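Local coordinates for DNA mismatch repair protein MutL (PDB 6LZI) that binds ADP in its N-terminal Bergerat-fold ATPase domain and probably couples ATP binding and hydrolysis to DNA mismatch repair, at residues L46-D51 with E136-D141; K34-I39 with T180-G185; S99-R104 with I116-G121; V19-V24 with L164-E169. All blocks are in the same frame, centred on the assembly; numbering follows the deposited sequence.

Interaction 1: L46-D51 with E136-D141; sequences LIRVKD and EVEVRD. With ADP (adenosine-5'-diphosphate), chain H.
An antiparallel strand pair whose end carries Asp51 of the Bergerat nucleotide pocket is knit by Ile47 and Val139, which exchange backbone hydrogen bonds. Ile47 N reaches Val139 O at 2.9 Å, and Val49 with Val137 forms the next hydrogen-bonded pair, two residues on. Between these lies Arg48, its chain bent at chi3 (58°), whose NH1 donates to Glu136 OE1 at 2.8 Å in a salt bridge; the bond is bent (139° at the hydrogen), and the guanidinium and carboxylate planes stand 82° apart. The same NH1 also pairs with Glu36, and NH2 with Glu38, so three carboxylates probably share one positive charge. Were an alanine here instead, Glu36 and Glu38 would probably lose their arginine mate, and Glu136 would keep Arg104 alone. Glu138 runs alongside the Arg48 stem, but its OE2 pairs with Arg104. Farther along, Leu46 CD1 lies over one guanidinium face of Arg140, offset toward its rim, and touches Arg140 CG at 3.7 Å. At the pocket end, Asp51 OD2 accepts hydrogen bonds from ADP N6, at 2.8 Å, and Ser27. Ile47 and Val49 pack on helix 16-29, Val137 and Val139 meet strand 100-106, and strand 34-40 flanks 46-51 on its other edge.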
# COMPACT_ATOMS: atom_id res chain seq x y z
N LEU A 46 5.79 1.64 -15.93
CA LEU A 46 5.17 0.39 -15.51
C LEU A 46 4.90 0.45 -14.03
O LEU A 46 5.78 0.79 -13.23
CB LEU A 46 6.09 -0.80 -15.82
CG LEU A 46 5.55 -2.11 -15.21
CD1 LEU A 46 4.37 -2.72 -15.89
CD2 LEU A 46 6.80 -3.03 -15.06
N ILE A 47 3.71 -0.00 -13.67
CA ILE A 47 3.33 -0.38 -12.33
C ILE A 47 2.89 -1.83 -12.40
O ILE A 47 1.97 -2.15 -13.19
CB ILE A 47 2.13 0.50 -11.86
CG1 ILE A 47 2.56 1.98 -11.76
CG2 ILE A 47 1.64 0.10 -10.50
CD1 ILE A 47 1.41 2.91 -12.08
N ARG A 48 3.51 -2.69 -11.58
CA ARG A 48 3.18 -4.11 -11.51
C ARG A 48 2.95 -4.48 -10.05
O ARG A 48 3.74 -4.07 -9.18
CB ARG A 48 4.32 -4.98 -12.08
CG ARG A 48 3.92 -6.40 -12.02
CD ARG A 48 4.94 -7.32 -12.69
NE ARG A 48 6.25 -7.16 -12.06
CZ ARG A 48 6.64 -7.82 -10.99
NH1 ARG A 48 5.82 -8.70 -10.37
NH2 ARG A 48 7.86 -7.59 -10.51
N VAL A 49 1.83 -5.16 -9.78
CA VAL A 49 1.53 -5.65 -8.43
C VAL A 49 1.16 -7.11 -8.54
O VAL A 49 0.21 -7.47 -9.22
CB VAL A 49 0.40 -4.84 -7.78
CG1 VAL A 49 0.03 -5.35 -6.35
CG2 VAL A 49 0.79 -3.39 -7.65
N LYS A 50 1.88 -7.91 -7.79
CA LYS A 50 1.78 -9.34 -7.79
C LYS A 50 1.39 -9.71 -6.37
O LYS A 50 1.99 -9.20 -5.41
CB LYS A 50 3.09 -9.96 -8.12
CG LYS A 50 3.00 -11.54 -8.22
CD LYS A 50 4.43 -11.93 -8.56
CE LYS A 50 4.56 -13.43 -8.79
NZ LYS A 50 4.45 -14.03 -7.45
N ASP A 51 0.47 -10.65 -6.27
CA ASP A 51 0.06 -11.18 -4.97
C ASP A 51 -0.20 -12.68 -5.05
O ASP A 51 -0.37 -13.26 -6.15
CB ASP A 51 -1.20 -10.42 -4.43
CG ASP A 51 -2.48 -10.77 -5.15
OD1 ASP A 51 -2.84 -11.99 -5.29
OD2 ASP A 51 -3.15 -9.79 -5.66
N GLU A 136 -1.65 -10.91 -10.84
CA GLU A 136 -0.60 -9.98 -11.22
C GLU A 136 -1.24 -8.96 -12.16
O GLU A 136 -1.88 -9.34 -13.14
CB GLU A 136 0.55 -10.74 -11.91
CG GLU A 136 1.67 -9.77 -12.24
CD GLU A 136 2.96 -10.56 -12.43
OE1 GLU A 136 3.92 -10.24 -11.73
OE2 GLU A 136 2.83 -11.59 -13.12
N VAL A 137 -1.08 -7.66 -11.87
CA VAL A 137 -1.63 -6.60 -12.70
C VAL A 137 -0.45 -5.75 -13.17
O VAL A 137 0.44 -5.40 -12.37
CB VAL A 137 -2.65 -5.77 -11.88
CG1 VAL A 137 -3.30 -4.68 -12.78
CG2 VAL A 137 -3.70 -6.72 -11.36
N GLU A 138 -0.42 -5.45 -14.48
CA GLU A 138 0.63 -4.61 -15.07
C GLU A 138 -0.08 -3.44 -15.71
O GLU A 138 -0.94 -3.63 -16.56
CB GLU A 138 1.43 -5.37 -16.14
CG GLU A 138 2.09 -6.52 -15.44
CD GLU A 138 3.01 -7.30 -16.33
OE1 GLU A 138 3.23 -6.85 -17.47
OE2 GLU A 138 3.48 -8.36 -15.87
N VAL A 139 0.28 -2.23 -15.27
CA VAL A 139 -0.27 -0.98 -15.80
C VAL A 139 0.87 -0.20 -16.48
O VAL A 139 1.85 0.17 -15.83
CB VAL A 139 -0.89 -0.18 -14.65
CG1 VAL A 139 -1.44 1.12 -15.14
CG2 VAL A 139 -1.97 -1.11 -14.04
N ARG A 140 0.80 -0.11 -17.81
CA ARG A 140 1.87 0.53 -18.57
C ARG A 140 1.40 1.82 -19.19
O ARG A 140 0.24 1.91 -19.60
CB ARG A 140 2.37 -0.39 -19.70
CG ARG A 140 3.24 -1.55 -19.16
CD ARG A 140 3.85 -2.37 -20.32
NE ARG A 140 4.86 -3.25 -19.72
CZ ARG A 140 6.11 -2.87 -19.41
NH1 ARG A 140 6.54 -1.63 -19.65
NH2 ARG A 140 6.92 -3.73 -18.83
N ASP A 141 2.35 2.75 -19.34
CA ASP A 141 2.18 3.98 -20.09
C ASP A 141 0.95 4.76 -19.61
O ASP A 141 0.07 5.12 -20.39
CB ASP A 141 2.05 3.68 -21.56
CG ASP A 141 3.36 3.19 -22.15
OD1 ASP A 141 4.39 3.23 -21.43
OD2 ASP A 141 3.35 2.79 -23.33
PB ADP H . -13.59 -3.32 -5.79
O1B ADP H . -12.29 -3.82 -5.26
O2B ADP H . -14.69 -4.41 -5.75
O3B ADP H . -14.05 -2.06 -5.09
PA ADP H . -12.01 -3.25 -8.18
O1A ADP H . -12.25 -2.68 -9.55
O2A ADP H . -10.80 -2.75 -7.48
O3A ADP H . -13.40 -2.95 -7.33
O5' ADP H . -11.76 -4.85 -8.29
C5' ADP H . -12.93 -5.49 -8.80
C4' ADP H . -13.00 -6.94 -8.31
O4' ADP H . -11.95 -7.67 -8.90
C3' ADP H . -12.87 -7.16 -6.82
O3' ADP H . -14.18 -7.13 -6.20
C2' ADP H . -12.32 -8.57 -6.75
O2' ADP H . -13.50 -9.42 -6.90
C1' ADP H . -11.51 -8.69 -8.02
N9 ADP H . -10.09 -8.45 -7.81
C8 ADP H . -9.36 -7.36 -8.16
N7 ADP H . -8.05 -7.52 -7.83
C5 ADP H . -7.99 -8.74 -7.24
C6 ADP H . -6.88 -9.49 -6.65
N6 ADP H . -5.63 -8.96 -6.61
N1 ADP H . -7.17 -10.72 -6.13
C2 ADP H . -8.48 -11.20 -6.17
N3 ADP H . -9.52 -10.58 -6.71
C4 ADP H . -9.29 -9.35 -7.26

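Interaction 2: K34-I39 with T180-G185; sequences KVEVEI and TLFSEG
Ile39, Phe182 and Thr180 are among the residues that lose most surface where strand 34-39 runs parallel to strand 180-183, a pairing that shows how a parallel ladder can present two chemically different faces. Ile39 reaches across with its CG1, which comes within 3.5 Å of Ser183 CB. With chi1 at 56°, CG1 sits between the backbone N and the carbonyl carbon, a turn that brings this branch against the serine. Its backbone is gripped as well: Ile39 N donates to Phe182 O at 2.9 Å, and Ile39 O accepts from Glu184 N.

Phe182 lies on the other face, beside the acidic residues. Its ring meets Glu36 edge-on: Phe182 CE2 lies 4.0 Å from both CG and CD of Glu36, the ring and carboxylate planes 84° apart. One carboxylate oxygen of each glutamate, Glu36 OE2 and Glu38 OE1, forms a salt bridge to Arg48. Thr180 is held by its backbone, Thr180 N donating to Val35 O and Thr180 O accepting from Val37 N at 2.8 Å. A water ties Glu38 OE2 and Ile39 O to Gly185 N.

On the Ile39 face, Leu181 CD1 touches Val37 CG1 at 3.7 Å. This apolar side is covered by two helices: Val37 meets both 16-29 and 156-173, and Leu181 packs on the latter. Strand 46-51 borders 34-40, and strand 186-191 lies beyond 178-183.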
# COMPACT_ATOMS: atom_id res chain seq x y z
N LYS A 34 1.70 -12.15 0.57
CA LYS A 34 2.90 -11.62 -0.05
C LYS A 34 2.44 -10.72 -1.18
O LYS A 34 1.66 -11.18 -2.02
CB LYS A 34 3.76 -12.77 -0.58
CG LYS A 34 4.02 -13.72 0.57
CD LYS A 34 5.45 -14.22 0.61
CE LYS A 34 5.65 -15.08 1.90
NZ LYS A 34 5.20 -16.50 1.63
N VAL A 35 2.81 -9.44 -1.09
CA VAL A 35 2.49 -8.44 -2.09
C VAL A 35 3.79 -7.88 -2.66
O VAL A 35 4.63 -7.36 -1.91
CB VAL A 35 1.65 -7.33 -1.46
CG1 VAL A 35 1.42 -6.21 -2.52
CG2 VAL A 35 0.30 -7.89 -0.91
N GLU A 36 3.93 -7.93 -3.97
CA GLU A 36 5.17 -7.50 -4.59
C GLU A 36 4.80 -6.37 -5.52
O GLU A 36 3.90 -6.55 -6.36
CB GLU A 36 5.75 -8.64 -5.40
CG GLU A 36 7.07 -8.31 -6.07
CD GLU A 36 7.57 -9.53 -6.84
OE1 GLU A 36 7.92 -10.52 -6.15
OE2 GLU A 36 7.51 -9.53 -8.09
N VAL A 37 5.49 -5.22 -5.37
CA VAL A 37 5.26 -4.08 -6.24
C VAL A 37 6.52 -3.73 -7.01
O VAL A 37 7.62 -3.67 -6.44
CB VAL A 37 4.86 -2.86 -5.40
CG1 VAL A 37 4.52 -1.66 -6.31
CG2 VAL A 37 3.64 -3.20 -4.45
N GLU A 38 6.35 -3.40 -8.29
CA GLU A 38 7.48 -2.94 -9.10
C GLU A 38 7.03 -1.70 -9.83
O GLU A 38 5.94 -1.66 -10.37
CB GLU A 38 7.94 -4.03 -10.09
CG GLU A 38 8.91 -3.43 -11.06
CD GLU A 38 9.57 -4.47 -11.92
OE1 GLU A 38 8.97 -5.58 -12.04
OE2 GLU A 38 10.68 -4.16 -12.45
N ILE A 39 7.88 -0.66 -9.82
CA ILE A 39 7.58 0.49 -10.64
C ILE A 39 8.79 0.79 -11.50
O ILE A 39 9.94 0.50 -11.11
CB ILE A 39 7.20 1.72 -9.78
CG1 ILE A 39 8.29 2.01 -8.79
CG2 ILE A 39 5.88 1.45 -8.94
CD1 ILE A 39 8.06 3.37 -8.15
N THR A 180 7.22 -6.28 -0.82
CA THR A 180 8.44 -5.96 -1.51
C THR A 180 8.14 -4.84 -2.49
O THR A 180 7.07 -4.84 -3.12
CB THR A 180 8.98 -7.18 -2.26
OG1 THR A 180 9.16 -8.25 -1.30
CG2 THR A 180 10.31 -6.87 -2.82
N LEU A 181 9.10 -3.91 -2.66
CA LEU A 181 9.02 -2.88 -3.70
C LEU A 181 10.34 -2.87 -4.46
O LEU A 181 11.38 -2.71 -3.84
CB LEU A 181 8.79 -1.49 -3.10
CG LEU A 181 8.85 -0.29 -4.07
CD1 LEU A 181 7.70 -0.28 -5.12
CD2 LEU A 181 8.78 1.00 -3.22
N PHE A 182 10.28 -3.03 -5.79
CA PHE A 182 11.37 -2.77 -6.71
C PHE A 182 11.07 -1.46 -7.44
O PHE A 182 9.99 -1.30 -7.99
CB PHE A 182 11.48 -3.88 -7.76
CG PHE A 182 11.73 -5.25 -7.20
CD1 PHE A 182 13.01 -5.68 -6.98
CD2 PHE A 182 10.66 -6.10 -6.86
CE1 PHE A 182 13.24 -6.94 -6.43
CE2 PHE A 182 10.90 -7.36 -6.32
CZ PHE A 182 12.18 -7.77 -6.10
N SER A 183 12.03 -0.54 -7.47
CA SER A 183 11.87 0.64 -8.31
C SER A 183 13.12 0.84 -9.14
O SER A 183 14.24 0.78 -8.61
CB SER A 183 11.58 1.90 -7.48
OG SER A 183 12.30 1.93 -6.30
N GLU A 184 12.91 1.08 -10.45
CA GLU A 184 13.97 1.20 -11.44
C GLU A 184 14.94 0.03 -11.29
O GLU A 184 16.17 0.18 -11.37
CB GLU A 184 14.69 2.56 -11.35
CG GLU A 184 13.77 3.72 -11.00
CD GLU A 184 12.53 3.86 -11.90
OE1 GLU A 184 11.59 4.58 -11.50
OE2 GLU A 184 12.49 3.25 -13.01
N GLY A 185 14.38 -1.14 -10.99
CA GLY A 185 15.18 -2.36 -11.01
C GLY A 185 15.95 -2.68 -9.76
O GLY A 185 16.61 -3.73 -9.72
O HOH W 1 8.97 -9.94 -4.03
O HOH W 2 11.64 -1.85 -11.48

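Interaction 3: S99-R104 with I116-G121; sequences SKFKLR and IEVEAG
This is a beta-hairpin contact near one side of the eight-stranded sheet, with Phe101 and Val118 forming a central hydrogen-bonded antiparallel pair. Phe101 N donates to Val118 O at 2.7 Å, and the return bond runs from Val118 N to Phe101 O. Leu103 and Ile116 make a second such pair, and Ala120 N bonds almost straight to Ser99 O (176° at the hydrogen) where the second strand ends.

The two faces differ in character. On one, the Phe101 side chain runs beside Val118, with Phe101 CD1 4.2 Å from Val118 CB, and Ile116 CG2 rests 4.0 Å from Leu103 CB. On the other, lysines run beside glutamates. Lys102 CE approaches Glu117 OE2 at 3.5 Å, but Lys102 NZ stays beyond salt-bridge range; Glu117 OE1 instead pairs with Arg127 of the adjoining strand. Glu117 CG is anti to the backbone N (chi1 180°), which carries the extended chain alongside Lys102. A glutamine here, lacking the charge, would probably weaken the hold on Arg127 and the attraction to Lys102. Lys100 NZ and Glu119 OE2 form a long salt bridge at 3.8 Å, and Lys100 also makes a cation-pi contact with Phe144.

Phe101 and Leu103 pack on helix 91-96, while Val137 touches both from the next strand. A hairpin with one face against a helix and the other charged and partly exposed suits the alpha/beta sandwich of the Bergerat, or GHKL, ATPase fold.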
# COMPACT_ATOMS: atom_id res chain seq x y z
N SER A 99 -4.60 3.38 -19.42
CA SER A 99 -3.34 2.68 -19.50
C SER A 99 -3.45 1.56 -20.51
O SER A 99 -4.53 1.23 -21.02
CB SER A 99 -2.90 2.05 -18.15
OG SER A 99 -3.80 1.05 -17.72
N LYS A 100 -2.30 0.98 -20.75
CA LYS A 100 -2.10 -0.31 -21.41
C LYS A 100 -1.99 -1.36 -20.31
O LYS A 100 -0.97 -1.46 -19.62
CB LYS A 100 -0.86 -0.29 -22.30
CG LYS A 100 -0.89 0.62 -23.60
CD LYS A 100 0.53 0.97 -24.06
CE LYS A 100 0.63 1.54 -25.49
NZ LYS A 100 -0.58 2.30 -25.87
N PHE A 101 -3.04 -2.13 -20.16
CA PHE A 101 -3.38 -2.80 -18.91
C PHE A 101 -3.36 -4.30 -19.14
O PHE A 101 -4.05 -4.80 -20.04
CB PHE A 101 -4.79 -2.33 -18.47
CG PHE A 101 -5.32 -3.01 -17.24
CD1 PHE A 101 -6.08 -4.16 -17.37
CD2 PHE A 101 -5.20 -2.41 -15.96
CE1 PHE A 101 -6.59 -4.79 -16.21
CE2 PHE A 101 -5.70 -3.05 -14.83
CZ PHE A 101 -6.40 -4.19 -14.95
N LYS A 102 -2.62 -5.05 -18.33
CA LYS A 102 -2.82 -6.48 -18.33
C LYS A 102 -3.21 -6.96 -16.93
O LYS A 102 -2.66 -6.51 -15.95
CB LYS A 102 -1.56 -7.25 -18.78
CG LYS A 102 -1.26 -7.17 -20.25
CD LYS A 102 -0.14 -8.11 -20.64
CE LYS A 102 0.33 -7.81 -22.08
NZ LYS A 102 1.76 -8.24 -22.20
N LEU A 103 -4.11 -7.90 -16.85
CA LEU A 103 -4.33 -8.55 -15.55
C LEU A 103 -4.28 -10.05 -15.78
O LEU A 103 -4.98 -10.55 -16.64
CB LEU A 103 -5.67 -8.19 -14.96
CG LEU A 103 -6.17 -8.88 -13.65
CD1 LEU A 103 -7.06 -7.92 -12.76
CD2 LEU A 103 -6.97 -10.10 -13.89
N ARG A 104 -3.44 -10.76 -15.05
CA ARG A 104 -3.46 -12.21 -15.10
C ARG A 104 -3.79 -12.74 -13.71
O ARG A 104 -3.37 -12.16 -12.71
CB ARG A 104 -2.11 -12.79 -15.63
CG ARG A 104 -0.87 -12.54 -14.74
CD ARG A 104 0.36 -13.16 -15.47
NE ARG A 104 0.60 -12.38 -16.70
CZ ARG A 104 1.30 -11.24 -16.71
NH1 ARG A 104 1.78 -10.74 -15.57
NH2 ARG A 104 1.50 -10.55 -17.85
N ILE A 116 -6.14 -11.02 -19.18
CA ILE A 116 -6.92 -10.13 -20.03
C ILE A 116 -6.08 -8.91 -20.32
O ILE A 116 -5.30 -8.45 -19.47
CB ILE A 116 -8.26 -9.74 -19.36
CG1 ILE A 116 -9.10 -8.87 -20.29
CG2 ILE A 116 -8.05 -9.01 -18.04
CD1 ILE A 116 -10.60 -9.02 -20.09
N GLU A 117 -6.16 -8.42 -21.53
CA GLU A 117 -5.36 -7.29 -21.94
C GLU A 117 -6.29 -6.18 -22.45
O GLU A 117 -7.27 -6.44 -23.15
CB GLU A 117 -4.32 -7.67 -23.01
CG GLU A 117 -3.49 -6.47 -23.43
CD GLU A 117 -2.35 -6.82 -24.40
OE1 GLU A 117 -2.43 -7.89 -25.01
OE2 GLU A 117 -1.40 -6.04 -24.54
N VAL A 118 -6.02 -4.96 -22.01
CA VAL A 118 -6.93 -3.85 -22.30
C VAL A 118 -6.07 -2.66 -22.66
O VAL A 118 -5.01 -2.45 -22.05
CB VAL A 118 -7.85 -3.52 -21.10
CG1 VAL A 118 -8.60 -2.22 -21.31
CG2 VAL A 118 -8.82 -4.68 -20.83
N GLU A 119 -6.52 -1.85 -23.60
CA GLU A 119 -5.87 -0.59 -23.87
C GLU A 119 -6.92 0.51 -23.80
O GLU A 119 -7.87 0.50 -24.59
CB GLU A 119 -5.21 -0.60 -25.24
CG GLU A 119 -4.34 0.59 -25.48
CD GLU A 119 -4.05 0.76 -26.95
OE1 GLU A 119 -4.72 1.60 -27.60
OE2 GLU A 119 -3.16 0.02 -27.45
N ALA A 120 -6.72 1.46 -22.89
CA ALA A 120 -7.62 2.59 -22.78
C ALA A 120 -9.09 2.16 -22.82
O ALA A 120 -9.93 2.76 -23.51
CB ALA A 120 -7.29 3.61 -23.86
N GLY A 121 -9.40 1.10 -22.09
CA GLY A 121 -10.74 0.62 -21.92
C GLY A 121 -11.18 -0.39 -22.96
O GLY A 121 -12.16 -1.10 -22.74

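Interaction 4: V19-V24 with L164-E169; sequences VVKELV and LELIKE
Two helices on one face of the ATPase-domain sheet meet here through Val20, Val24, Leu166 and Ile167. Their local segments run in roughly the same direction, with a crossing angle of -25° and axes 10.3 Å apart at closest approach. Contact therefore depends on the ends of the branched side chains, and no hydrogen bond links the segments.

Leu166 extends toward segment 19-24, its CG anti to the backbone N (chi1 178°), and places CD2 against the backbone of Lys21. That methyl, Leu166 CD2, lies 3.5 Å from Lys21 N and 3.6 Å from Val20 CG1, while also touching Lys21 CB. The Val20 and Leu166 side chains pass one another pointing opposite ways. Ile167 approaches Val20 differently, the two crossing at about a right angle. Ile167 CD1 sits 3.7 Å from Val20 CG1 and 4.0 Å from Val24 CG2, thus bridging positions one helical turn apart.

Lys21 contributes its CB and backbone to the apolar contact, but its chain bends at chi2 and leads away from the second helix. Lys21 NZ donates to Glu22 OE1 at 2.9 Å in a salt bridge within the same helix, meeting the carboxylate from above its plane. Tyr170, farther along helix 156-173, touches both Lys21 and Val24. Val20 and Val24 also meet strand 46-51, Val37 of strand 34-40 packs on Val24 and Ile167, and Leu23 carries the first helix onto helix 91-96.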
# COMPACT_ATOMS: atom_id res chain seq x y z
N VAL A 19 -2.78 4.32 -8.58
CA VAL A 19 -2.84 2.99 -9.13
C VAL A 19 -2.32 1.95 -8.13
O VAL A 19 -2.95 0.90 -7.91
CB VAL A 19 -2.06 2.91 -10.43
CG1 VAL A 19 -2.12 1.44 -10.92
CG2 VAL A 19 -2.65 3.86 -11.45
N VAL A 20 -1.13 2.19 -7.57
CA VAL A 20 -0.55 1.24 -6.62
C VAL A 20 -1.50 1.03 -5.47
O VAL A 20 -1.75 -0.08 -5.04
CB VAL A 20 0.77 1.78 -6.10
CG1 VAL A 20 1.40 0.87 -5.04
CG2 VAL A 20 1.74 1.94 -7.26
N LYS A 21 -2.15 2.12 -5.05
CA LYS A 21 -3.03 2.02 -3.89
C LYS A 21 -4.17 1.05 -4.19
O LYS A 21 -4.50 0.13 -3.38
CB LYS A 21 -3.60 3.42 -3.56
CG LYS A 21 -4.58 3.41 -2.40
CD LYS A 21 -6.02 3.30 -2.90
CE LYS A 21 -7.00 3.67 -1.83
NZ LYS A 21 -8.36 3.36 -2.34
N GLU A 22 -4.83 1.27 -5.33
CA GLU A 22 -5.98 0.45 -5.68
C GLU A 22 -5.55 -0.96 -5.87
O GLU A 22 -6.24 -1.87 -5.40
CB GLU A 22 -6.68 0.93 -6.92
CG GLU A 22 -7.18 2.36 -6.76
CD GLU A 22 -8.32 2.48 -5.76
OE1 GLU A 22 -8.56 3.58 -5.21
OE2 GLU A 22 -8.97 1.46 -5.47
N LEU A 23 -4.37 -1.19 -6.50
CA LEU A 23 -3.99 -2.60 -6.68
C LEU A 23 -3.66 -3.28 -5.35
O LEU A 23 -4.08 -4.41 -5.12
CB LEU A 23 -2.82 -2.73 -7.68
CG LEU A 23 -3.30 -2.18 -9.03
CD1 LEU A 23 -2.04 -2.23 -10.00
CD2 LEU A 23 -4.50 -2.79 -9.67
N VAL A 24 -2.89 -2.62 -4.47
CA VAL A 24 -2.48 -3.30 -3.25
C VAL A 24 -3.71 -3.47 -2.37
O VAL A 24 -3.87 -4.49 -1.69
CB VAL A 24 -1.40 -2.44 -2.56
CG1 VAL A 24 -1.17 -2.89 -1.16
CG2 VAL A 24 -0.06 -2.45 -3.42
N LEU A 164 6.78 4.78 -2.38
CA LEU A 164 7.52 4.25 -1.23
C LEU A 164 6.78 4.51 0.08
O LEU A 164 6.59 3.57 0.88
CB LEU A 164 8.92 4.83 -1.17
CG LEU A 164 9.78 4.30 0.01
CD1 LEU A 164 9.85 2.82 0.00
CD2 LEU A 164 11.21 4.89 -0.13
N GLU A 165 6.31 5.77 0.27
CA GLU A 165 5.52 6.11 1.47
C GLU A 165 4.22 5.32 1.56
O GLU A 165 3.84 4.86 2.64
CB GLU A 165 5.17 7.61 1.49
CG GLU A 165 6.31 8.53 1.97
CD GLU A 165 6.97 8.01 3.25
OE1 GLU A 165 8.18 7.64 3.21
OE2 GLU A 165 6.26 7.91 4.28
N LEU A 166 3.49 5.19 0.45
CA LEU A 166 2.28 4.37 0.43
C LEU A 166 2.54 2.94 0.86
O LEU A 166 1.75 2.36 1.61
CB LEU A 166 1.65 4.38 -0.96
CG LEU A 166 0.40 3.51 -1.10
CD1 LEU A 166 -0.80 4.19 -0.38
CD2 LEU A 166 0.08 3.15 -2.58
N ILE A 167 3.59 2.30 0.33
CA ILE A 167 3.82 0.89 0.70
C ILE A 167 4.22 0.79 2.17
O ILE A 167 3.79 -0.12 2.88
CB ILE A 167 4.88 0.23 -0.20
CG1 ILE A 167 4.43 0.29 -1.67
CG2 ILE A 167 5.12 -1.21 0.34
CD1 ILE A 167 3.06 -0.38 -1.97
N LYS A 168 4.98 1.78 2.68
CA LYS A 168 5.26 1.80 4.11
C LYS A 168 3.98 1.87 4.91
O LYS A 168 3.84 1.19 5.94
CB LYS A 168 6.19 2.97 4.47
CG LYS A 168 7.60 2.73 3.96
CD LYS A 168 8.49 3.95 4.23
CE LYS A 168 9.90 3.63 3.63
NZ LYS A 168 10.94 4.58 4.13
N GLU A 169 3.03 2.67 4.43
CA GLU A 169 1.77 2.85 5.16
C GLU A 169 0.97 1.57 5.22
O GLU A 169 0.42 1.21 6.28
CB GLU A 169 1.01 3.97 4.49
CG GLU A 169 -0.40 4.24 4.89
CD GLU A 169 -0.88 5.48 4.15
OE1 GLU A 169 -1.63 5.32 3.16
OE2 GLU A 169 -0.45 6.60 4.54

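Interactions 1, 2 and 3 lie on one eight-stranded sheet, while interaction 4 joins two helices packed against it. The centre of interaction 4 is 10 Å from that of interaction 2 and 12 Å from that of interaction 1, and it packs on both. The centre of interaction 3 is about 20 Å from that of interaction 4, and the two do not touch. Along the chain, interaction 3 is nested within interaction 1, which is nested within interaction 2; interactions 2 and 4 cross, because helix 16-29 leads into strand 34-40 and helix 156-173 into strand 178-183. Segments far apart in sequence thereby build one ATPase core, with Arg48 and Arg104 linking neighbouring strand pairs and Asp51 connecting the sheet to the nucleotide.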